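Local structure of rhamnose ABC transporter, periplasmic rhamnose-binding protein (Kribbella flavida, 4KVF) at residues V75-A80 with V86-T91; L199-Y204 with Q221-L226. The protein probably binds a carbohydrate, presumably rhamnose, outside the cell membrane for delivery to an ABC transporter. One frame throughout, in Å; residues are numbered along the deposited sequence.

Interaction 1. Residues V75-A80 with V86-T91; sequences VGPNDA and VSYINT
Y88 lays one face of its ring against the backbone of G76, an example of how an aromatic side chain from a helix can pack on a bare peptide as it would on another side chain. The CH-pi component comes from G76 CA, which stands 3.8 Å from the centroid of the Y88 ring and 13° off the ring normal. The carbonyl carbon of the same glycine lies over that face too, displaced toward the rim, with G76 C 3.3 Å from Y88 CZ. An extended backbone with a positive phi (153°) is open to G76 because it lacks a side chain; a beta carbon here would collide with the carbonyl oxygen of V75.

The apolar contacts flank this glycine along the chain. P77 brings CD to 3.6 Å from Y88 CE2, its pyrrolidine ring crossing the phenol obliquely, while V75 adds a looser touch from CB to Y88 CD1 at 4.2 Å. With CG anti to its own carbonyl carbon (chi1 -66°), Y88 sends its ring off the helix toward the loop and carries OH to 3.1 Å from P77 CA.

Within the helix, S87 O accepts from both T91 N and T91 OG1, the latter at 2.9 Å, the two donors arriving from opposite faces of the carbonyl plane. Elsewhere, L45 of strand 41-45 also touches Y88, and backbone bonds tie V75 to Y44 and P77 to L49.

In this strand-loop-helix connection of the periplasmic binding protein fold, the loop following strand 71-74 is thus packed against helix 85-94 by a mainly nonpolar contact, in which the absence of a glycine side chain lets the flat ring come close to the backbone.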
ATOM      1  N   VAL A  75       8.443  16.991  -5.953  1.00 29.04           N
ATOM      2  CA  VAL A  75       9.064  17.769  -4.885  1.00 30.94           C
ATOM      3  C   VAL A  75       8.975  16.971  -3.586  1.00 34.96           C
ATOM      4  O   VAL A  75       8.210  16.013  -3.492  1.00 31.55           O
ATOM      5  CB  VAL A  75       8.374  19.147  -4.668  1.00 36.15           C
ATOM      6  CG1 VAL A  75       8.379  19.994  -5.957  1.00 31.58           C
ATOM      7  CG2 VAL A  75       6.961  18.963  -4.153  1.00 30.69           C
ATOM      8  N   GLY A  76       9.744  17.376  -2.583  1.00 33.06           N
ATOM      9  CA  GLY A  76       9.638  16.754  -1.276  1.00 31.31           C
ATOM     10  C   GLY A  76      10.899  16.807  -0.440  1.00 34.74           C
ATOM     11  O   GLY A  76      11.992  17.083  -0.950  1.00 37.99           O
ATOM     12  N   PRO A  77      10.752  16.550   0.867  1.00 39.46           N
ATOM     13  CA  PRO A  77      11.879  16.600   1.802  1.00 44.36           C
ATOM     14  C   PRO A  77      12.749  15.379   1.571  1.00 47.68           C
ATOM     15  O   PRO A  77      12.248  14.386   1.053  1.00 47.91           O
ATOM     16  CB  PRO A  77      11.194  16.517   3.171  1.00 46.30           C
ATOM     17  CG  PRO A  77       9.982  15.683   2.910  1.00 39.60           C
ATOM     18  CD  PRO A  77       9.511  16.071   1.510  1.00 38.73           C
ATOM     19  N   ASN A  78      14.027  15.434   1.921  1.00 60.53           N
ATOM     20  CA  ASN A  78      14.808  14.208   1.889  1.00 67.54           C
ATOM     21  C   ASN A  78      15.059  13.662   3.292  1.00 72.00           C
ATOM     22  O   ASN A  78      14.610  14.238   4.289  1.00 64.82           O
ATOM     23  CB  ASN A  78      16.110  14.366   1.097  1.00 76.64           C
ATOM     24  CG  ASN A  78      16.467  13.112   0.313  1.00 86.01           C
ATOM     25  OD1 ASN A  78      16.064  12.004   0.680  1.00 87.63           O
ATOM     26  ND2 ASN A  78      17.218  13.280  -0.773  1.00 86.59           N
ATOM     27  N   ASP A  79      15.760  12.534   3.338  1.00 81.67           N
ATOM     28  CA  ASP A  79      16.081  11.817   4.567  1.00 89.22           C
ATOM     29  C   ASP A  79      16.475  12.755   5.707  1.00 88.69           C
ATOM     30  O   ASP A  79      15.870  12.741   6.782  1.00 92.46           O
ATOM     31  CB  ASP A  79      17.224  10.842   4.281  1.00 94.19           C
ATOM     32  CG  ASP A  79      17.281   9.699   5.267  1.00 98.15           C
ATOM     33  OD1 ASP A  79      16.809   9.872   6.411  1.00 99.09           O
ATOM     34  OD2 ASP A  79      17.804   8.626   4.895  1.00 99.11           O
ATOM     35  N   ALA A  80      17.484  13.580   5.455  1.00 83.02           N
ATOM     36  CA  ALA A  80      17.933  14.545   6.446  1.00 78.61           C
ATOM     37  C   ALA A  80      17.455  15.952   6.103  1.00 75.69           C
ATOM     38  O   ALA A  80      18.234  16.907   6.080  1.00 71.76           O
ATOM     39  CB  ALA A  80      19.431  14.501   6.591  1.00 85.15           C
ATOM     40  N   VAL A  86       4.036  21.140   4.604  1.00 29.42           N
ATOM     41  CA  VAL A  86       3.321  22.386   4.330  1.00 30.39           C
ATOM     42  C   VAL A  86       4.152  23.334   3.441  1.00 29.15           C
ATOM     43  O   VAL A  86       3.613  23.953   2.515  1.00 27.54           O
ATOM     44  CB  VAL A  86       2.879  23.052   5.655  1.00 32.41           C
ATOM     45  CG1 VAL A  86       2.314  24.458   5.427  1.00 33.34           C
ATOM     46  CG2 VAL A  86       1.851  22.161   6.339  1.00 31.82           C
ATOM     47  N   SER A  87       5.459  23.408   3.693  1.00 31.79           N
ATOM     48  CA  SER A  87       6.335  24.291   2.913  1.00 30.67           C
ATOM     49  C   SER A  87       6.303  23.878   1.444  1.00 31.25           C
ATOM     50  O   SER A  87       6.254  24.723   0.544  1.00 32.61           O
ATOM     51  CB  SER A  87       7.772  24.270   3.453  1.00 40.32           C
ATOM     52  OG  SER A  87       8.345  22.977   3.325  1.00 48.22           O
ATOM     53  N   TYR A  88       6.291  22.572   1.205  1.00 27.41           N
ATOM     54  CA  TYR A  88       6.229  22.065  -0.166  1.00 27.05           C
ATOM     55  C   TYR A  88       4.870  22.311  -0.815  1.00 29.15           C
ATOM     56  O   TYR A  88       4.796  22.684  -1.979  1.00 27.45           O
ATOM     57  CB  TYR A  88       6.611  20.576  -0.226  1.00 30.09           C
ATOM     58  CG  TYR A  88       8.062  20.320   0.126  1.00 30.08           C
ATOM     59  CD1 TYR A  88       9.076  20.540  -0.803  1.00 32.50           C
ATOM     60  CD2 TYR A  88       8.425  19.888   1.395  1.00 31.36           C
ATOM     61  CE1 TYR A  88      10.407  20.321  -0.477  1.00 33.14           C
ATOM     62  CE2 TYR A  88       9.764  19.677   1.733  1.00 35.10           C
ATOM     63  CZ  TYR A  88      10.742  19.890   0.792  1.00 39.73           C
ATOM     64  OH  TYR A  88      12.056  19.670   1.123  1.00 45.33           O
ATOM     65  N   ILE A  89       3.792  22.101  -0.070  1.00 23.35           N
ATOM     66  CA  ILE A  89       2.456  22.338  -0.613  1.00 22.69           C
ATOM     67  C   ILE A  89       2.310  23.814  -1.020  1.00 27.06           C
ATOM     68  O   ILE A  89       1.752  24.138  -2.071  1.00 27.87           O
ATOM     69  CB  ILE A  89       1.367  21.980   0.414  1.00 25.39           C
ATOM     70  CG1 ILE A  89       1.353  20.463   0.649  1.00 25.67           C
ATOM     71  CG2 ILE A  89      -0.021  22.491  -0.074  1.00 23.10           C
ATOM     72  CD1 ILE A  89       0.595  20.044   1.902  1.00 25.00           C
ATOM     73  N   ASN A  90       2.816  24.697  -0.170  1.00 25.36           N
ATOM     74  CA  ASN A  90       2.744  26.132  -0.433  1.00 27.17           C
ATOM     75  C   ASN A  90       3.515  26.497  -1.690  1.00 32.44           C
ATOM     76  O   ASN A  90       3.089  27.361  -2.471  1.00 29.61           O
ATOM     77  CB  ASN A  90       3.250  26.935   0.773  1.00 30.47           C
ATOM     78  CG  ASN A  90       2.231  26.974   1.912  1.00 31.59           C
ATOM     79  OD1 ASN A  90       1.023  26.881   1.673  1.00 42.28           O
ATOM     80  ND2 ASN A  90       2.713  27.124   3.143  1.00 37.70           N
ATOM     81  N   THR A  91       4.658  25.844  -1.886  1.00 28.81           N
ATOM     82  CA  THR A  91       5.432  26.043  -3.105  1.00 30.68           C
ATOM     83  C   THR A  91       4.632  25.611  -4.330  1.00 27.34           C
ATOM     84  O   THR A  91       4.578  26.328  -5.325  1.00 32.19           O
ATOM     85  CB  THR A  91       6.745  25.253  -3.070  1.00 30.56           C
ATOM     86  OG1 THR A  91       7.507  25.658  -1.926  1.00 32.43           O
ATOM     87  CG2 THR A  91       7.552  25.509  -4.341  1.00 31.39           C
TER

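Interaction 2. Residues L199-Y204 with Q221-L226; sequences LVKIAY and QSYPNL
V200 reaches over one face of the Y223 ring with a single methyl: CG2 stands 3.9 Å from the centroid of that ring, 15° off its normal, in a CH-pi contact shifted somewhat toward the rim. The two side chains run past each other in opposite senses, and the nearest ring atom, Y223 CD1, is 3.8 Å from V200 CG2. A chi1 of -64° puts V200 CG1 anti to the carbonyl carbon and leaves CG2 between N and C, facing the ring; CG2 also meets L226 CD1 at 4.1 Å, touching both the tyrosine and the leucine.

K201 approaches differently. Its chain crosses the phenol at about a right angle, and the aliphatic root makes the contact, with K201 CB 3.7 Å from Y223 CE2. A bend at chi2 (66°) turns the ammonium end away and leaves CB, CG and CD as the parts near the phenol, with K201 CD still 4.0 Å from Y223 OH. Replacing Y223 by an alanine is likely to leave V200 CG2 without its ring partner and open a gap beside the aliphatic part of K201.

Y223 is the first residue to depart from helical geometry after helix 209-222, and it starts a type I beta turn closed by L226 N to Y223 O at 3.0 Å. The chain thereby returns from helix to strand 226-231, completing a beta-alpha-beta unit that began with strand 197-204. Strand 197-204 is the outermost of its parallel sheet, paired through V200 and K201 with strand 164-170, while L219 of helix 209-222 touches K201 and L220 packs on L226.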
ATOM      1  N   LEU A 199      -5.615 -19.365  15.083  1.00 30.13           N
ATOM      2  CA  LEU A 199      -4.564 -18.399  15.386  1.00 28.55           C
ATOM      3  C   LEU A 199      -4.062 -18.659  16.805  1.00 32.44           C
ATOM      4  O   LEU A 199      -4.786 -18.424  17.770  1.00 35.21           O
ATOM      5  CB  LEU A 199      -5.130 -16.985  15.270  1.00 29.41           C
ATOM      6  CG  LEU A 199      -4.187 -15.841  15.642  1.00 28.85           C
ATOM      7  CD1 LEU A 199      -2.952 -15.838  14.739  1.00 35.18           C
ATOM      8  CD2 LEU A 199      -4.925 -14.498  15.567  1.00 30.65           C
ATOM      9  N   VAL A 200      -2.834 -19.162  16.941  1.00 31.88           N
ATOM     10  CA  VAL A 200      -2.350 -19.600  18.255  1.00 34.90           C
ATOM     11  C   VAL A 200      -1.550 -18.542  19.009  1.00 32.71           C
ATOM     12  O   VAL A 200      -1.420 -18.615  20.234  1.00 33.19           O
ATOM     13  CB  VAL A 200      -1.479 -20.878  18.168  1.00 33.92           C
ATOM     14  CG1 VAL A 200      -2.306 -22.049  17.666  1.00 35.98           C
ATOM     15  CG2 VAL A 200      -0.259 -20.641  17.274  1.00 34.85           C
ATOM     16  N   LYS A 201      -1.011 -17.570  18.287  1.00 27.77           N
ATOM     17  CA  LYS A 201      -0.126 -16.598  18.898  1.00 27.81           C
ATOM     18  C   LYS A 201       0.104 -15.414  17.975  1.00 31.75           C
ATOM     19  O   LYS A 201       0.174 -15.557  16.753  1.00 29.32           O
ATOM     20  CB  LYS A 201       1.214 -17.265  19.241  1.00 30.39           C
ATOM     21  CG  LYS A 201       2.237 -16.371  19.947  1.00 38.91           C
ATOM     22  CD  LYS A 201       1.777 -15.969  21.337  1.00 46.06           C
ATOM     23  CE  LYS A 201       2.838 -15.122  22.028  1.00 53.48           C
ATOM     24  NZ  LYS A 201       2.419 -14.702  23.398  1.00 60.81           N
ATOM     25  N   ILE A 202       0.188 -14.234  18.572  1.00 25.78           N
ATOM     26  CA  ILE A 202       0.711 -13.071  17.877  1.00 24.71           C
ATOM     27  C   ILE A 202       2.004 -12.658  18.562  1.00 30.54           C
ATOM     28  O   ILE A 202       2.014 -12.390  19.768  1.00 32.03           O
ATOM     29  CB  ILE A 202      -0.291 -11.900  17.908  1.00 27.64           C
ATOM     30  CG1 ILE A 202      -1.615 -12.322  17.252  1.00 30.72           C
ATOM     31  CG2 ILE A 202       0.320 -10.663  17.237  1.00 26.62           C
ATOM     32  CD1 ILE A 202      -2.722 -11.308  17.417  1.00 32.70           C
ATOM     33  N   ALA A 203       3.097 -12.641  17.804  1.00 28.97           N
ATOM     34  CA  ALA A 203       4.391 -12.204  18.314  1.00 27.49           C
ATOM     35  C   ALA A 203       4.756 -10.869  17.672  1.00 31.12           C
ATOM     36  O   ALA A 203       4.288 -10.547  16.577  1.00 30.23           O
ATOM     37  CB  ALA A 203       5.471 -13.252  18.016  1.00 29.81           C
ATOM     38  N   TYR A 204       5.590 -10.095  18.354  1.00 28.05           N
ATOM     39  CA  TYR A 204       5.962  -8.773  17.867  1.00 33.09           C
ATOM     40  C   TYR A 204       7.452  -8.663  17.572  1.00 31.09           C
ATOM     41  O   TYR A 204       8.282  -8.849  18.458  1.00 36.61           O
ATOM     42  CB  TYR A 204       5.537  -7.715  18.884  1.00 29.72           C
ATOM     43  CG  TYR A 204       4.050  -7.727  19.130  1.00 28.78           C
ATOM     44  CD1 TYR A 204       3.184  -7.055  18.276  1.00 26.64           C
ATOM     45  CD2 TYR A 204       3.506  -8.437  20.194  1.00 32.80           C
ATOM     46  CE1 TYR A 204       1.815  -7.075  18.483  1.00 32.52           C
ATOM     47  CE2 TYR A 204       2.137  -8.463  20.411  1.00 35.05           C
ATOM     48  CZ  TYR A 204       1.297  -7.778  19.551  1.00 35.11           C
ATOM     49  OH  TYR A 204      -0.065  -7.797  19.761  1.00 35.73           O
ATOM     50  N   GLN A 221       9.709 -22.864  17.843  1.00 42.13           N
ATOM     51  CA  GLN A 221      10.098 -23.711  18.966  1.00 48.27           C
ATOM     52  C   GLN A 221       8.922 -23.921  19.915  1.00 49.41           C
ATOM     53  O   GLN A 221       8.757 -24.999  20.483  1.00 50.30           O
ATOM     54  CB  GLN A 221      11.299 -23.117  19.715  1.00 53.85           C
ATOM     55  CG  GLN A 221      12.611 -23.196  18.945  1.00 63.23           C
ATOM     56  CD  GLN A 221      13.778 -22.571  19.696  1.00 73.13           C
ATOM     57  OE1 GLN A 221      13.675 -22.266  20.887  1.00 83.50           O
ATOM     58  NE2 GLN A 221      14.896 -22.374  18.999  1.00 66.45           N
ATOM     59  N   SER A 222       8.095 -22.891  20.061  1.00 43.34           N
ATOM     60  CA  SER A 222       6.977 -22.937  20.994  1.00 49.63           C
ATOM     61  C   SER A 222       5.771 -23.704  20.449  1.00 47.30           C
ATOM     62  O   SER A 222       5.038 -24.326  21.210  1.00 43.56           O
ATOM     63  CB  SER A 222       6.570 -21.521  21.388  1.00 51.63           C
ATOM     64  OG  SER A 222       7.710 -20.788  21.790  1.00 60.47           O
ATOM     65  N   TYR A 223       5.577 -23.664  19.135  1.00 43.91           N
ATOM     66  CA  TYR A 223       4.444 -24.347  18.504  1.00 36.39           C
ATOM     67  C   TYR A 223       4.899 -25.374  17.457  1.00 42.31           C
ATOM     68  O   TYR A 223       4.934 -25.080  16.265  1.00 43.95           O
ATOM     69  CB  TYR A 223       3.462 -23.317  17.908  1.00 32.40           C
ATOM     70  CG  TYR A 223       2.915 -22.391  18.974  1.00 32.49           C
ATOM     71  CD1 TYR A 223       1.793 -22.744  19.714  1.00 40.18           C
ATOM     72  CD2 TYR A 223       3.552 -21.194  19.285  1.00 34.97           C
ATOM     73  CE1 TYR A 223       1.298 -21.913  20.710  1.00 37.01           C
ATOM     74  CE2 TYR A 223       3.063 -20.355  20.282  1.00 35.53           C
ATOM     75  CZ  TYR A 223       1.938 -20.730  20.993  1.00 35.39           C
ATOM     76  OH  TYR A 223       1.439 -19.924  21.982  1.00 41.15           O
ATOM     77  N   PRO A 224       5.252 -26.590  17.911  1.00 49.20           N
ATOM     78  CA  PRO A 224       5.769 -27.640  17.020  1.00 52.98           C
ATOM     79  C   PRO A 224       4.810 -28.036  15.896  1.00 53.77           C
ATOM     80  O   PRO A 224       5.249 -28.616  14.900  1.00 56.41           O
ATOM     81  CB  PRO A 224       6.010 -28.829  17.965  1.00 59.60           C
ATOM     82  CG  PRO A 224       5.244 -28.513  19.214  1.00 60.97           C
ATOM     83  CD  PRO A 224       5.245 -27.015  19.320  1.00 50.93           C
ATOM     84  N   ASN A 225       3.528 -27.717  16.053  1.00 52.22           N
ATOM     85  CA  ASN A 225       2.518 -28.087  15.067  1.00 50.70           C
ATOM     86  C   ASN A 225       2.150 -26.919  14.151  1.00 47.40           C
ATOM     87  O   ASN A 225       1.174 -26.985  13.401  1.00 43.88           O
ATOM     88  CB  ASN A 225       1.262 -28.625  15.759  1.00 56.80           C
ATOM     89  CG  ASN A 225       1.530 -29.896  16.540  1.00 63.61           C
ATOM     90  OD1 ASN A 225       1.223 -29.986  17.731  1.00 71.58           O
ATOM     91  ND2 ASN A 225       2.107 -30.889  15.871  1.00 57.67           N
ATOM     92  N   LEU A 226       2.943 -25.857  14.212  1.00 42.97           N
ATOM     93  CA  LEU A 226       2.676 -24.654  13.431  1.00 38.14           C
ATOM     94  C   LEU A 226       2.785 -24.912  11.924  1.00 41.68           C
ATOM     95  O   LEU A 226       3.757 -25.508  11.458  1.00 41.14           O
ATOM     96  CB  LEU A 226       3.655 -23.558  13.842  1.00 44.17           C
ATOM     97  CG  LEU A 226       3.312 -22.139  13.419  1.00 37.25           C
ATOM     98  CD1 LEU A 226       1.967 -21.735  13.992  1.00 36.08           C
ATOM     99  CD2 LEU A 226       4.404 -21.195  13.896  1.00 39.39           C
TER

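Both contacts illustrate one principle, a tyrosine ring bridging consecutive elements of an alpha/beta fold through CH-pi packing. They differ in what meets the ring: chiefly backbone in interaction 1, a valine methyl and lysine methylenes in interaction 2. The tyrosine's place also changes, within a helix in the first and just past a helix end in the second. The contacts share no elements; each borders an outermost strand of a different parallel sheet, on opposite sides of the chain's centre, with nearest atoms about 24 Å apart. Both are partly buried, interaction 2 including an exposed lysine; neither is deep core.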